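Local coordinates for branched-chain alpha-ketoacid decarboxylase (Lactococcus lactis, PDB 2VBF), which probably decarboxylates branched-chain and aromatic alpha-keto acids to aldehydes, using thiamine diphosphate and magnesium as cofactors, at residues A[483-486]-A[487-490]; A[562-565]-A[566-569]; A[309-313]-A[314-318]. All blocks are in the same frame, centred on the assembly; numbering follows the deposited sequence.

Contact 1: residues A[483-486]-A[487-490]; sequences TVER and EIHG. With TPP (thiamine diphosphate), chain F.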
ATOM      1  N   THR A 483       8.744 -19.739   3.070  1.00 12.69           N
ATOM      2  CA  THR A 483       9.530 -20.696   3.856  1.00 14.27           C
ATOM      3  C   THR A 483       9.756 -20.221   5.284  1.00 14.00           C
ATOM      4  O   THR A 483       9.640 -21.003   6.214  1.00 14.78           O
ATOM      5  CB  THR A 483      10.854 -21.056   3.141  1.00 14.72           C
ATOM      6  OG1 THR A 483      10.564 -21.941   2.049  1.00 14.94           O
ATOM      7  CG2 THR A 483      11.840 -21.739   4.096  1.00 15.54           C
ATOM      8  N   VAL A 484      10.068 -18.941   5.480  1.00 13.90           N
ATOM      9  CA  VAL A 484      10.198 -18.427   6.846  1.00 15.73           C
ATOM     10  C   VAL A 484       8.913 -18.661   7.652  1.00 16.44           C
ATOM     11  O   VAL A 484       8.979 -19.049   8.819  1.00 17.00           O
ATOM     12  CB  VAL A 484      10.617 -16.945   6.900  1.00 17.26           C
ATOM     13  CG1 VAL A 484       9.740 -16.101   6.014  1.00 19.68           C
ATOM     14  CG2 VAL A 484      10.619 -16.423   8.350  1.00 17.18           C
ATOM     15  N   GLU A 485       7.752 -18.473   7.023  1.00 15.22           N
ATOM     16  CA  GLU A 485       6.476 -18.718   7.709  1.00 17.32           C
ATOM     17  C   GLU A 485       6.288 -20.198   8.037  1.00 16.14           C
ATOM     18  O   GLU A 485       5.848 -20.549   9.147  1.00 17.03           O
ATOM     19  CB  GLU A 485       5.296 -18.202   6.884  1.00 18.08           C
ATOM     20  CG  GLU A 485       5.343 -16.694   6.554  1.00 22.25           C
ATOM     21  CD  GLU A 485       5.224 -15.796   7.772  1.00 25.03           C
ATOM     22  OE1 GLU A 485       4.132 -15.213   7.968  1.00 27.32           O
ATOM     23  OE2 GLU A 485       6.222 -15.653   8.520  1.00 28.64           O
ATOM     24  N   ARG A 486       6.647 -21.069   7.092  1.00 16.91           N
ATOM     25  CA  ARG A 486       6.579 -22.523   7.308  1.00 16.79           C
ATOM     26  C   ARG A 486       7.426 -22.948   8.505  1.00 17.78           C
ATOM     27  O   ARG A 486       7.053 -23.851   9.248  1.00 19.13           O
ATOM     28  CB  ARG A 486       7.064 -23.274   6.072  1.00 15.93           C
ATOM     29  CG  ARG A 486       6.223 -23.088   4.819  1.00 16.59           C
ATOM     30  CD  ARG A 486       6.801 -23.934   3.694  1.00 16.38           C
ATOM     31  NE  ARG A 486       6.304 -23.582   2.368  1.00 14.89           N
ATOM     32  CZ  ARG A 486       5.149 -24.000   1.863  1.00 16.12           C
ATOM     33  NH1 ARG A 486       4.346 -24.778   2.581  1.00 16.24           N
ATOM     34  NH2 ARG A 486       4.797 -23.642   0.636  1.00 15.71           N
ATOM     35  N   GLU A 487       8.565 -22.286   8.683  1.00 18.39           N
ATOM     36  CA  GLU A 487       9.470 -22.542   9.813  1.00 19.29           C
ATOM     37  C   GLU A 487       8.911 -22.103  11.165  1.00 19.51           C
ATOM     38  O   GLU A 487       9.245 -22.698  12.197  1.00 23.16           O
ATOM     39  CB  GLU A 487      10.816 -21.840   9.578  1.00 19.99           C
ATOM     40  CG  GLU A 487      11.613 -22.394   8.417  1.00 20.84           C
ATOM     41  CD  GLU A 487      12.164 -23.791   8.690  1.00 20.93           C
ATOM     42  OE1 GLU A 487      12.598 -24.052   9.833  1.00 21.31           O
ATOM     43  OE2 GLU A 487      12.169 -24.618   7.761  1.00 23.76           O
ATOM     44  N   ILE A 488       8.087 -21.057  11.171  1.00 18.93           N
ATOM     45  CA  ILE A 488       7.478 -20.554  12.407  1.00 18.53           C
ATOM     46  C   ILE A 488       6.246 -21.386  12.760  1.00 18.76           C
ATOM     47  O   ILE A 488       6.123 -21.881  13.889  1.00 16.62           O
ATOM     48  CB  ILE A 488       7.082 -19.047  12.280  1.00 19.19           C
ATOM     49  CG1 ILE A 488       8.327 -18.189  12.010  1.00 19.31           C
ATOM     50  CG2 ILE A 488       6.375 -18.551  13.535  1.00 18.04           C
ATOM     51  CD1 ILE A 488       8.035 -16.720  11.673  1.00 19.04           C
ATOM     52  N   HIS A 489       5.360 -21.566  11.782  1.00 19.05           N
ATOM     53  CA  HIS A 489       4.067 -22.213  12.017  1.00 19.36           C
ATOM     54  C   HIS A 489       3.389 -22.694  10.732  1.00 19.16           C
ATOM     55  O   HIS A 489       3.305 -21.954   9.750  1.00 17.70           O
ATOM     56  CB  HIS A 489       3.131 -21.236  12.716  1.00 19.90           C
ATOM     57  CG  HIS A 489       1.876 -21.866  13.224  1.00 20.85           C
ATOM     58  ND1 HIS A 489       1.809 -22.475  14.457  1.00 22.94           N
ATOM     59  CD2 HIS A 489       0.645 -21.986  12.673  1.00 21.55           C
ATOM     60  CE1 HIS A 489       0.590 -22.950  14.643  1.00 23.67           C
ATOM     61  NE2 HIS A 489      -0.138 -22.665  13.577  1.00 23.27           N
ATOM     62  N   GLY A 490       2.878 -23.928  10.754  1.00 19.07           N
ATOM     63  CA  GLY A 490       2.069 -24.459   9.647  1.00 18.78           C
ATOM     64  C   GLY A 490       2.844 -24.775   8.379  1.00 18.54           C
ATOM     65  O   GLY A 490       2.486 -24.316   7.303  1.00 17.42           O
TER
HETATM   66  N1' TPP F1551       3.133  -8.772   5.099  1.00 11.52           N
HETATM   67  C2' TPP F1551       4.072  -7.774   5.145  1.00 12.26           C
HETATM   68  CM2 TPP F1551       3.801  -6.484   4.423  1.00 11.19           C
HETATM   69  N3' TPP F1551       5.228  -7.972   5.859  1.00 11.29           N
HETATM   70  C4' TPP F1551       5.455  -9.154   6.530  1.00 11.75           C
HETATM   71  N4' TPP F1551       6.568  -9.289   7.213  1.00 10.13           N
HETATM   72  C5' TPP F1551       4.514 -10.188   6.468  1.00 12.35           C
HETATM   73  C6' TPP F1551       3.343  -9.988   5.748  1.00 12.21           C
HETATM   74  C7' TPP F1551       4.745 -11.510   7.163  1.00 13.32           C
HETATM   75  N3  TPP F1551       5.837 -12.270   6.562  1.00 13.38           N
HETATM   76  C2  TPP F1551       7.150 -12.309   6.994  1.00 16.74           C
HETATM   77  S1  TPP F1551       8.154 -13.248   6.141  1.00 15.66           S
HETATM   78  C5  TPP F1551       6.921 -13.692   5.187  1.00 14.15           C
HETATM   79  C4  TPP F1551       5.693 -13.107   5.501  1.00 14.36           C
HETATM   80  CM4 TPP F1551       4.400 -13.357   4.774  1.00 13.96           C
HETATM   81  C6  TPP F1551       7.206 -14.694   4.085  1.00 13.99           C
HETATM   82  C7  TPP F1551       8.242 -14.243   3.067  1.00 13.21           C
HETATM   83  O7  TPP F1551       8.343 -15.284   2.126  1.00 13.65           O
HETATM   84  PA  TPP F1551       9.449 -15.278   0.977  1.00 12.75           P
HETATM   85  O1A TPP F1551       9.677 -13.884   0.439  1.00 13.29           O
HETATM   86  O2A TPP F1551       8.995 -16.243  -0.102  1.00 11.02           O
HETATM   87  O3A TPP F1551      10.787 -15.713   1.775  1.00 11.54           O
HETATM   88  PB  TPP F1551      11.346 -17.214   2.045  1.00 13.16           P
HETATM   89  O1B TPP F1551      11.407 -17.367   3.539  1.00 13.07           O
HETATM   90  O2B TPP F1551      12.734 -17.228   1.471  1.00 12.24           O
HETATM   91  O3B TPP F1551      10.463 -18.237   1.386  1.00 12.75           O
HETATM   92  O   HOH W   1       7.949 -25.524  11.188  1.00 31.31           O

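Contact 2: residues A[562-565]-A[566-569]; sequences GKLF and AEQN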
ATOM      1  N   GLY A 562      13.232 -19.362  13.726  1.00 22.66           N
ATOM      2  CA  GLY A 562      11.841 -19.732  13.450  1.00 22.78           C
ATOM      3  C   GLY A 562      11.155 -20.251  14.702  1.00 22.99           C
ATOM      4  O   GLY A 562      10.012 -19.886  14.995  1.00 22.36           O
ATOM      5  N   LYS A 563      11.870 -21.096  15.445  1.00 22.51           N
ATOM      6  CA  LYS A 563      11.325 -21.700  16.654  1.00 22.83           C
ATOM      7  C   LYS A 563      11.210 -20.675  17.788  1.00 21.86           C
ATOM      8  O   LYS A 563      10.312 -20.762  18.624  1.00 22.13           O
ATOM      9  CB  LYS A 563      12.179 -22.911  17.058  1.00 24.86           C
ATOM     10  CG  LYS A 563      12.225 -24.018  15.983  1.00 26.19           C
ATOM     11  CD  LYS A 563      10.844 -24.632  15.750  1.00 28.63           C
ATOM     12  CE  LYS A 563      10.804 -25.634  14.592  1.00 29.02           C
ATOM     13  NZ  LYS A 563      10.297 -25.035  13.312  1.00 29.36           N
ATOM     14  N   LEU A 564      12.099 -19.682  17.793  1.00 21.79           N
ATOM     15  CA  LEU A 564      12.058 -18.630  18.800  1.00 20.82           C
ATOM     16  C   LEU A 564      10.917 -17.651  18.532  1.00 20.77           C
ATOM     17  O   LEU A 564      10.285 -17.179  19.481  1.00 20.11           O
ATOM     18  CB  LEU A 564      13.401 -17.903  18.883  1.00 19.66           C
ATOM     19  CG  LEU A 564      14.580 -18.801  19.282  1.00 20.12           C
ATOM     20  CD1 LEU A 564      15.894 -18.019  19.293  1.00 20.47           C
ATOM     21  CD2 LEU A 564      14.313 -19.437  20.645  1.00 21.18           C
ATOM     22  N   PHE A 565      10.659 -17.338  17.256  1.00 19.74           N
ATOM     23  CA  PHE A 565       9.467 -16.566  16.900  1.00 19.52           C
ATOM     24  C   PHE A 565       8.194 -17.312  17.332  1.00 19.28           C
ATOM     25  O   PHE A 565       7.273 -16.709  17.888  1.00 17.82           O
ATOM     26  CB  PHE A 565       9.387 -16.301  15.392  1.00 20.38           C
ATOM     27  CG  PHE A 565      10.317 -15.213  14.886  1.00 19.88           C
ATOM     28  CD1 PHE A 565      10.312 -13.936  15.445  1.00 20.71           C
ATOM     29  CD2 PHE A 565      11.130 -15.450  13.783  1.00 20.53           C
ATOM     30  CE1 PHE A 565      11.158 -12.932  14.950  1.00 19.82           C
ATOM     31  CE2 PHE A 565      11.963 -14.453  13.277  1.00 20.52           C
ATOM     32  CZ  PHE A 565      11.974 -13.189  13.872  1.00 20.29           C
ATOM     33  N   ALA A 566       8.155 -18.618  17.072  1.00 19.97           N
ATOM     34  CA  ALA A 566       7.011 -19.449  17.437  1.00 19.81           C
ATOM     35  C   ALA A 566       6.755 -19.374  18.940  1.00 20.91           C
ATOM     36  O   ALA A 566       5.614 -19.244  19.388  1.00 21.09           O
ATOM     37  CB  ALA A 566       7.253 -20.898  17.013  1.00 20.55           C
ATOM     38  N   GLU A 567       7.834 -19.432  19.711  1.00 21.83           N
ATOM     39  CA  GLU A 567       7.773 -19.401  21.169  1.00 23.01           C
ATOM     40  C   GLU A 567       7.277 -18.042  21.676  1.00 21.91           C
ATOM     41  O   GLU A 567       6.516 -17.956  22.646  1.00 19.75           O
ATOM     42  CB  GLU A 567       9.166 -19.711  21.709  1.00 24.48           C
ATOM     43  CG  GLU A 567       9.298 -19.829  23.206  1.00 27.04           C
ATOM     44  CD  GLU A 567      10.643 -20.438  23.584  1.00 29.54           C
ATOM     45  OE1 GLU A 567      11.675 -19.723  23.504  1.00 33.98           O
ATOM     46  OE2 GLU A 567      10.666 -21.644  23.928  1.00 36.39           O
ATOM     47  N   GLN A 568       7.698 -16.982  20.990  1.00 20.14           N
ATOM     48  CA  GLN A 568       7.283 -15.620  21.324  1.00 20.22           C
ATOM     49  C   GLN A 568       5.778 -15.424  21.170  1.00 19.52           C
ATOM     50  O   GLN A 568       5.176 -14.564  21.832  1.00 18.79           O
ATOM     51  CB  GLN A 568       8.046 -14.629  20.434  1.00 19.88           C
ATOM     52  CG  GLN A 568       7.741 -13.171  20.717  1.00 19.99           C
ATOM     53  CD  GLN A 568       8.773 -12.243  20.114  1.00 20.57           C
ATOM     54  OE1 GLN A 568       9.640 -11.734  20.828  1.00 21.22           O
ATOM     55  NE2 GLN A 568       8.695 -12.024  18.799  1.00 19.92           N
ATOM     56  N   ASN A 569       5.168 -16.219  20.299  1.00 19.90           N
ATOM     57  CA  ASN A 569       3.724 -16.135  20.047  1.00 21.56           C
ATOM     58  C   ASN A 569       2.891 -17.118  20.876  1.00 23.13           C
ATOM     59  O   ASN A 569       1.682 -17.240  20.656  1.00 23.98           O
ATOM     60  CB  ASN A 569       3.446 -16.336  18.554  1.00 22.14           C
ATOM     61  CG  ASN A 569       3.977 -15.185  17.699  1.00 23.11           C
ATOM     62  OD1 ASN A 569       4.067 -14.045  18.159  1.00 21.96           O
ATOM     63  ND2 ASN A 569       4.318 -15.482  16.452  1.00 23.12           N
TER
HETATM   64  O   HOH W   2      11.313 -16.900  21.965  1.00 26.56           O
HETATM   65  O   HOH W   3       7.032 -13.730  17.088  1.00 21.62           O

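Contact 3: residues A[309-313]-A[314-318]; sequences SSTGA and FTHHL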
ATOM      1  N   SER A 309      14.419  -9.651  16.429  1.00 16.75           N
ATOM      2  CA  SER A 309      15.127 -10.282  15.299  1.00 17.64           C
ATOM      3  C   SER A 309      16.644 -10.042  15.293  1.00 17.75           C
ATOM      4  O   SER A 309      17.378 -10.750  14.593  1.00 18.02           O
ATOM      5  CB  SER A 309      14.539  -9.812  13.965  1.00 18.96           C
ATOM      6  OG  SER A 309      13.145 -10.059  13.906  1.00 21.78           O
ATOM      7  N   SER A 310      17.092  -9.052  16.059  1.00 14.61           N
ATOM      8  CA  SER A 310      18.501  -8.644  16.121  1.00 15.65           C
ATOM      9  C   SER A 310      19.187  -9.043  17.436  1.00 15.18           C
ATOM     10  O   SER A 310      20.355  -8.699  17.666  1.00 16.22           O
ATOM     11  CB  SER A 310      18.625  -7.127  15.919  1.00 14.25           C
ATOM     12  OG  SER A 310      17.886  -6.400  16.879  1.00 16.70           O
ATOM     13  N   THR A 311      18.474  -9.773  18.296  1.00 15.70           N
ATOM     14  CA  THR A 311      19.030 -10.247  19.570  1.00 15.83           C
ATOM     15  C   THR A 311      18.772 -11.740  19.840  1.00 16.82           C
ATOM     16  O   THR A 311      18.848 -12.187  20.987  1.00 16.66           O
ATOM     17  CB  THR A 311      18.509  -9.410  20.774  1.00 16.33           C
ATOM     18  OG1 THR A 311      17.085  -9.552  20.897  1.00 15.55           O
ATOM     19  CG2 THR A 311      18.885  -7.947  20.613  1.00 17.80           C
ATOM     20  N   GLY A 312      18.490 -12.509  18.784  1.00 17.26           N
ATOM     21  CA  GLY A 312      18.146 -13.924  18.936  1.00 17.38           C
ATOM     22  C   GLY A 312      16.964 -14.105  19.873  1.00 18.95           C
ATOM     23  O   GLY A 312      16.996 -14.962  20.765  1.00 18.76           O
ATOM     24  N   ALA A 313      15.940 -13.264  19.681  1.00 19.29           N
ATOM     25  CA  ALA A 313      14.735 -13.213  20.528  1.00 18.62           C
ATOM     26  C   ALA A 313      15.053 -12.848  21.983  1.00 19.54           C
ATOM     27  O   ALA A 313      14.625 -13.528  22.928  1.00 17.80           O
ATOM     28  CB  ALA A 313      13.931 -14.526  20.439  1.00 18.89           C
ATOM     29  N   PHE A 314      15.807 -11.761  22.134  1.00 17.60           N
ATOM     30  CA  PHE A 314      16.130 -11.172  23.427  1.00 18.07           C
ATOM     31  C   PHE A 314      16.971 -12.106  24.305  1.00 17.44           C
ATOM     32  O   PHE A 314      16.794 -12.140  25.520  1.00 19.59           O
ATOM     33  CB  PHE A 314      14.849 -10.751  24.153  1.00 17.22           C
ATOM     34  CG  PHE A 314      13.942  -9.857  23.327  1.00 17.88           C
ATOM     35  CD1 PHE A 314      14.347  -8.587  22.961  1.00 17.31           C
ATOM     36  CD2 PHE A 314      12.687 -10.291  22.927  1.00 17.74           C
ATOM     37  CE1 PHE A 314      13.511  -7.751  22.224  1.00 17.50           C
ATOM     38  CE2 PHE A 314      11.845  -9.458  22.187  1.00 17.58           C
ATOM     39  CZ  PHE A 314      12.267  -8.192  21.832  1.00 18.03           C
ATOM     40  N   THR A 315      17.897 -12.836  23.686  1.00 16.88           N
ATOM     41  CA  THR A 315      18.817 -13.721  24.418  1.00 17.36           C
ATOM     42  C   THR A 315      20.234 -13.127  24.539  1.00 18.15           C
ATOM     43  O   THR A 315      21.194 -13.850  24.789  1.00 19.92           O
ATOM     44  CB  THR A 315      18.900 -15.112  23.754  1.00 16.24           C
ATOM     45  OG1 THR A 315      19.278 -14.986  22.382  1.00 17.45           O
ATOM     46  CG2 THR A 315      17.552 -15.844  23.841  1.00 16.67           C
ATOM     47  N   HIS A 316      20.341 -11.814  24.346  1.00 19.08           N
ATOM     48  CA  HIS A 316      21.580 -11.062  24.548  1.00 18.71           C
ATOM     49  C   HIS A 316      21.937 -10.945  26.030  1.00 19.45           C
ATOM     50  O   HIS A 316      21.072 -11.069  26.906  1.00 20.03           O
ATOM     51  CB  HIS A 316      21.453  -9.659  23.938  1.00 18.27           C
ATOM     52  CG  HIS A 316      20.315  -8.856  24.496  1.00 18.72           C
ATOM     53  ND1 HIS A 316      18.995  -9.191  24.279  1.00 19.84           N
ATOM     54  CD2 HIS A 316      20.297  -7.736  25.257  1.00 20.35           C
ATOM     55  CE1 HIS A 316      18.215  -8.316  24.887  1.00 19.90           C
ATOM     56  NE2 HIS A 316      18.979  -7.424  25.490  1.00 20.50           N
ATOM     57  N   HIS A 317      23.218 -10.726  26.303  1.00 18.99           N
ATOM     58  CA  HIS A 317      23.703 -10.482  27.659  1.00 19.72           C
ATOM     59  C   HIS A 317      24.663  -9.306  27.608  1.00 18.97           C
ATOM     60  O   HIS A 317      25.858  -9.486  27.428  1.00 17.95           O
ATOM     61  CB  HIS A 317      24.415 -11.717  28.207  1.00 22.47           C
ATOM     62  CG  HIS A 317      23.539 -12.922  28.304  1.00 25.56           C
ATOM     63  ND1 HIS A 317      22.626 -13.101  29.320  1.00 28.49           N
ATOM     64  CD2 HIS A 317      23.440 -14.018  27.513  1.00 28.49           C
ATOM     65  CE1 HIS A 317      21.998 -14.251  29.147  1.00 29.21           C
ATOM     66  NE2 HIS A 317      22.475 -14.828  28.059  1.00 27.78           N
ATOM     67  N   LEU A 318      24.115  -8.104  27.747  1.00 19.14           N
ATOM     68  CA  LEU A 318      24.893  -6.881  27.659  1.00 19.44           C
ATOM     69  C   LEU A 318      24.675  -6.118  28.957  1.00 20.79           C
ATOM     70  O   LEU A 318      23.590  -5.605  29.204  1.00 22.47           O
ATOM     71  CB  LEU A 318      24.466  -6.041  26.442  1.00 19.05           C
ATOM     72  CG  LEU A 318      24.573  -6.715  25.069  1.00 18.25           C
ATOM     73  CD1 LEU A 318      23.896  -5.870  23.986  1.00 16.87           C
ATOM     74  CD2 LEU A 318      26.041  -6.993  24.710  1.00 17.80           C
TER

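Contact 1: residues A[483-486]-A[487-490]
Glu487 N reaches Thr483 O, one turn back in helix 483-488, at 3.0 Å; Ile488 N reaches Val484 O, and His489 N meets Glu485 O at 2.9 Å in an almost straight bond (174°). A weak bond also runs from Ile488 N to Glu485 O, and the carbonyl O of Arg486 accepts from a water at 2.7 Å. Beyond Ile488 the chain leaves helical geometry at His489, and Gly490, with a phi of 72°, takes a conformation easiest for a residue without a side chain.

The short helix, in the C-terminal thiamine diphosphate-binding domain of this family, points its N-terminus at the diphosphate of the cofactor. Thr483 N donates to TPP O3B and Val484 N to TPP O1B, each at 2.8 Å, using amides that the first turn leaves without helical acceptors; the helix end probably adds a favourable field for the phosphate. Ser454 and Thr402 hold the cofactor too.

The chi1 of Val484 (50°) sets CG1 between its backbone N and carbonyl carbon, 3.3 Å from TPP S1, while its CG2 touches Ile488 CD1 at 4.2 Å. A branched aliphatic residue thus serves cofactor and helix together. Glu485 runs alongside Ile488, its OE2 3.8 Å from Ile488 CD1, and its CD lies 3.6 Å from TPP C4.

Among the polar ends, Arg486 NH1 is hydrogen-bonded to Pro491 O and NH2 forms a salt bridge with Asp497. Thr483 OG1 bonds Lys551 O, and His489 NE2 is bonded to Asp56 of the second subunit.

Contact 2: residues A[562-565]-A[566-569]
Gln568 lies alongside Phe565, one turn earlier, both side chains pointing the same way. Its CB lies 3.4 Å from Phe565 O and 3.5 Å from Leu564 O, the usual close approach one turn along a helix. From there CG stands opposite the backbone N (chi1 -178°) and the chain stays extended, so that the amide travels alongside the phenyl group. At the tip, NE2 comes to 4.2 Å from Phe565 CD1, at the ring edge and near its plane, with ring and amide planes 56° apart, while OE1 packs against Phe314 in the neighbouring loop. NE2 also donates to a water at 2.9 Å and to Asp308, so a long amide suits a place where one group must pass an aromatic ring and still reach a carboxylate.

This is the closing turn of helix 556-568, at the C-terminus of the chain. Its backbone bonds start with Ala566 N to Gly562 O and end with a weak one from Asn569 N to Phe565 O.

Glu567 OE1 and Leu564 O share a bridging water, 2.7 Å from Leu564 O. The Phe565 ring meets His135 of the second subunit, and Asn569 ND2 bonds Asp49 of that subunit.

Contact 3: residues A[309-313]-A[314-318]
Thr311 and Phe314 meet through a hydroxyl: Thr311 OG1 accepts the N-H of Phe314 at 2.8 Å, with a bent angle of 135°, and lies 3.6 Å from Phe314 CD1, oblique to the ring. The chi1 of Thr311 (63°) brings OG1 back over its own backbone, where it can reach that amide while donating to Thr307 O. Thr311 also lies side by side with His316, its CB 3.5 Å from His316 ND1, and the imidazole edge receives Phe314 CA in its plane.

Between these side chains Gly312, Ala313 and Phe314 all have positive phi, making a left-handed alpha-turn closed by Thr315 N to Thr311 O at 2.9 Å. Glycine suits its place doubly: it takes the positive phi easily, and a CB there would run into Thr315 OG1, which lies 2.8 Å from Gly312 O and is bonded to Lys283 N. The turn belongs to the loop between strands 298-302 and 323-326 of the central domain.

A valine in place of Thr311 would probably leave the Phe314 amide and Thr307 O without their hydroxyl partner. His316 ND1 is buried with no polar partner, which suggests that it carries no proton and that the ring is neutral.

In the fold
Helix 556-568 is the common element. Contact 2 lies between the other two, touching contact 1 through Lys563 NZ on Glu487 O and Phe565 on Ile488, and contact 3 through Leu564 on Ala313 and Gln568 on Phe314. Contacts 1 and 3 do not touch. In contact 1 half the residues are buried and none is exposed, as befits a helix against the cofactor. Contact 2 is more superficial, with Lys563 and Glu567 exposed and waters bridging polar groups. Contact 3, away from the cofactor and metal, closes a left-handed turn with a backbone bond and holds the Phe314 amide by the Thr311 hydroxyl, where contacts 1 and 2 rely on right-handed helical bonds. All three reach the second subunit.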